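Local coordinates for protein carbonic anhydrase (Porphyridium purpureum, PDB 1DDZ) that probably catalyses the reversible hydration of carbon dioxide to hydrogencarbonate and a proton, as a zinc-dependent carbonic anhydrase of the beta class, at residues A418-I423 against L430-E435. Sequence-based numbering, arbitrary orientation.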
ATOM      1  N   ALA A 418      30.000   4.774   5.315  1.00 20.69           N
ATOM      2  CA  ALA A 418      31.078   5.428   6.032  1.00 23.62           C
ATOM      3  C   ALA A 418      31.302   4.700   7.347  1.00 26.04           C
ATOM      4  O   ALA A 418      32.423   4.275   7.645  1.00 29.56           O
ATOM      5  CB  ALA A 418      30.739   6.888   6.288  1.00 23.07           C
ATOM      6  N   GLU A 419      30.216   4.505   8.094  1.00 23.93           N
ATOM      7  CA  GLU A 419      30.262   3.801   9.359  1.00 21.37           C
ATOM      8  C   GLU A 419      30.326   2.300   9.178  1.00 21.68           C
ATOM      9  O   GLU A 419      31.113   1.630   9.844  1.00 27.05           O
ATOM     10  CB  GLU A 419      29.056   4.146  10.218  1.00 17.32           C
ATOM     11  CG  GLU A 419      28.858   3.213  11.422  1.00 21.44           C
ATOM     12  CD  GLU A 419      30.053   3.198  12.397  1.00 24.59           C
ATOM     13  OE1 GLU A 419      30.252   2.183  13.090  1.00 21.24           O
ATOM     14  OE2 GLU A 419      30.790   4.204  12.483  1.00 23.94           O
ATOM     15  N   LEU A 420      29.517   1.756   8.278  1.00 18.19           N
ATOM     16  CA  LEU A 420      29.513   0.310   8.081  1.00 20.18           C
ATOM     17  C   LEU A 420      30.858  -0.281   7.610  1.00 18.37           C
ATOM     18  O   LEU A 420      31.234  -1.353   8.047  1.00 24.26           O
ATOM     19  CB  LEU A 420      28.340  -0.119   7.177  1.00 14.01           C
ATOM     20  CG  LEU A 420      26.930   0.114   7.744  1.00 15.38           C
ATOM     21  CD1 LEU A 420      25.890  -0.282   6.693  1.00 11.48           C
ATOM     22  CD2 LEU A 420      26.735  -0.686   9.041  1.00  7.00           C
ATOM     23  N   SER A 421      31.598   0.463   6.800  1.00 21.40           N
ATOM     24  CA  SER A 421      32.912   0.042   6.288  1.00 30.17           C
ATOM     25  C   SER A 421      33.936  -0.262   7.368  1.00 27.21           C
ATOM     26  O   SER A 421      34.822  -1.080   7.185  1.00 33.29           O
ATOM     27  CB  SER A 421      33.479   1.135   5.388  1.00 32.76           C
ATOM     28  OG  SER A 421      32.646   1.281   4.253  1.00 47.67           O
ATOM     29  N   ARG A 422      33.803   0.423   8.492  1.00 23.06           N
ATOM     30  CA  ARG A 422      34.708   0.242   9.621  1.00 23.23           C
ATOM     31  C   ARG A 422      34.559  -1.137  10.233  1.00 21.60           C
ATOM     32  O   ARG A 422      35.444  -1.609  10.920  1.00 22.64           O
ATOM     33  CB  ARG A 422      34.405   1.287  10.695  1.00 19.37           C
ATOM     34  CG  ARG A 422      34.461   2.728  10.206  1.00 20.62           C
ATOM     35  CD  ARG A 422      33.988   3.669  11.297  1.00 21.07           C
ATOM     36  NE  ARG A 422      34.794   3.508  12.497  1.00 23.13           N
ATOM     37  CZ  ARG A 422      34.405   3.793  13.734  1.00 25.69           C
ATOM     38  NH1 ARG A 422      33.187   4.271  13.979  1.00 23.33           N
ATOM     39  NH2 ARG A 422      35.254   3.597  14.739  1.00 29.17           N
ATOM     40  N   ILE A 423      33.419  -1.777   9.989  1.00 20.23           N
ATOM     41  CA  ILE A 423      33.129  -3.077  10.575  1.00 17.51           C
ATOM     42  C   ILE A 423      33.164  -4.134   9.515  1.00 20.00           C
ATOM     43  O   ILE A 423      32.484  -4.032   8.517  1.00 19.75           O
ATOM     44  CB  ILE A 423      31.747  -3.088  11.230  1.00 14.50           C
ATOM     45  CG1 ILE A 423      31.512  -1.752  11.936  1.00 13.12           C
ATOM     46  CG2 ILE A 423      31.605  -4.306  12.165  1.00 10.02           C
ATOM     47  CD1 ILE A 423      30.142  -1.588  12.509  1.00 16.69           C
ATOM     48  N   LEU A 430      26.076  -6.511  10.946  1.00 16.18           N
ATOM     49  CA  LEU A 430      24.630  -6.646  10.855  1.00 13.08           C
ATOM     50  C   LEU A 430      24.004  -5.858  12.001  1.00 13.27           C
ATOM     51  O   LEU A 430      23.029  -5.133  11.837  1.00 17.77           O
ATOM     52  CB  LEU A 430      24.204  -8.096  11.047  1.00 12.26           C
ATOM     53  CG  LEU A 430      22.868  -8.650  10.492  1.00 18.79           C
ATOM     54  CD1 LEU A 430      22.344  -9.747  11.395  1.00 14.93           C
ATOM     55  CD2 LEU A 430      21.798  -7.585  10.298  1.00 17.09           C
ATOM     56  N   ASN A 431      24.540  -6.066  13.194  1.00 10.58           N
ATOM     57  CA  ASN A 431      24.050  -5.389  14.372  1.00  9.53           C
ATOM     58  C   ASN A 431      24.151  -3.885  14.293  1.00 11.79           C
ATOM     59  O   ASN A 431      23.366  -3.195  14.930  1.00 14.09           O
ATOM     60  CB  ASN A 431      24.774  -5.887  15.602  1.00  7.87           C
ATOM     61  CG  ASN A 431      24.310  -7.255  16.009  1.00 11.59           C
ATOM     62  OD1 ASN A 431      24.749  -7.774  17.006  1.00 19.62           O
ATOM     63  ND2 ASN A 431      23.388  -7.833  15.258  1.00  9.79           N
ATOM     64  N   ARG A 432      25.118  -3.362  13.544  1.00 10.47           N
ATOM     65  CA  ARG A 432      25.252  -1.910  13.408  1.00 11.12           C
ATOM     66  C   ARG A 432      24.174  -1.417  12.451  1.00  9.91           C
ATOM     67  O   ARG A 432      23.542  -0.381  12.691  1.00 10.03           O
ATOM     68  CB  ARG A 432      26.637  -1.510  12.881  1.00  9.91           C
ATOM     69  CG  ARG A 432      26.827   0.005  12.737  1.00  7.00           C
ATOM     70  CD  ARG A 432      26.663   0.719  14.077  1.00 10.25           C
ATOM     71  NE  ARG A 432      27.923   1.318  14.508  1.00 15.21           N
ATOM     72  CZ  ARG A 432      28.210   1.692  15.749  1.00  9.94           C
ATOM     73  NH1 ARG A 432      27.341   1.522  16.731  1.00  7.00           N
ATOM     74  NH2 ARG A 432      29.347   2.320  15.985  1.00 11.71           N
ATOM     75  N   LEU A 433      23.980  -2.161  11.369  1.00  9.87           N
ATOM     76  CA  LEU A 433      22.962  -1.833  10.365  1.00 13.01           C
ATOM     77  C   LEU A 433      21.591  -1.785  11.046  1.00 13.01           C
ATOM     78  O   LEU A 433      20.764  -0.929  10.755  1.00 15.85           O
ATOM     79  CB  LEU A 433      22.931  -2.913   9.284  1.00 13.02           C
ATOM     80  CG  LEU A 433      22.512  -2.638   7.831  1.00 15.91           C
ATOM     81  CD1 LEU A 433      21.737  -3.831   7.354  1.00  8.69           C
ATOM     82  CD2 LEU A 433      21.708  -1.371   7.666  1.00 11.61           C
ATOM     83  N   ILE A 434      21.371  -2.727  11.949  1.00 11.00           N
ATOM     84  CA  ILE A 434      20.131  -2.844  12.708  1.00 11.57           C
ATOM     85  C   ILE A 434      19.928  -1.590  13.557  1.00 11.39           C
ATOM     86  O   ILE A 434      18.819  -1.090  13.693  1.00 14.10           O
ATOM     87  CB  ILE A 434      20.189  -4.139  13.598  1.00  7.26           C
ATOM     88  CG1 ILE A 434      20.023  -5.377  12.725  1.00  7.00           C
ATOM     89  CG2 ILE A 434      19.175  -4.117  14.716  1.00  7.00           C
ATOM     90  CD1 ILE A 434      20.036  -6.632  13.529  1.00  7.00           C
ATOM     91  N   GLU A 435      21.020  -1.061  14.102  1.00 11.28           N
ATOM     92  CA  GLU A 435      20.967   0.129  14.941  1.00  9.60           C
ATOM     93  C   GLU A 435      20.638   1.370  14.124  1.00  8.52           C
ATOM     94  O   GLU A 435      19.836   2.217  14.536  1.00  9.66           O
ATOM     95  CB  GLU A 435      22.315   0.334  15.643  1.00 11.44           C
ATOM     96  CG  GLU A 435      22.632  -0.699  16.694  1.00  9.44           C
ATOM     97  CD  GLU A 435      24.085  -0.636  17.182  1.00  7.79           C
ATOM     98  OE1 GLU A 435      24.955  -0.230  16.402  1.00  9.81           O
ATOM     99  OE2 GLU A 435      24.343  -0.982  18.352  1.00  9.05           O
TER
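Arg432 grips a single carboxylate oxygen of Glu419 with two nitrogens: NE lies 2.9 Å and NH2 3.0 Å from Glu419 OE1. This is a side-on salt bridge in which the acceptor sits within 1° of the guanidinium plane, whereas both donors approach OE1 from the same face of the carboxylate, well above its plane; the two flat groups are turned 64° apart. The other oxygen extends the network, since Arg422 NH1 reaches the syn lone pair of Glu419 OE2 at 2.8 Å. On the far side of the guanidinium, Arg432 NH1 bonds Glu435 OE1 at 3.0 Å. Four alternating charges thus run acid between bases and base between acids, which probably favours the ionised forms of the buried pair Glu419 and Arg432.

Arg432 leaves its helix with CG anti to the backbone N (chi1 -179°) and bends at chi2 and chi3, bringing NE to the acid while its aliphatic base faces two apolar tips. Ile423 CD1 abuts Arg432 CB at 3.5 Å, the side chains crossing nearly at right angles, and Leu420 CD2 lies 3.8 Å from Arg432 CG. With its other methyl, Leu420 CD1 packs against Leu433 CG at 4.3 Å.

This packing lies beside the zinc site, the Leu433 side chain being about 11 Å from the metal. It joins helix 417-420 and the type I turn Leu420-Ile423 to the long helix 426-447. Helix 12-25 touches the network through Leu24 and Val25, and Gln27 O accepts from Arg432 NH2, tying the N-terminal arm to the second carbonic anhydrase region; helix 407-414 packs on Leu420 and Leu433.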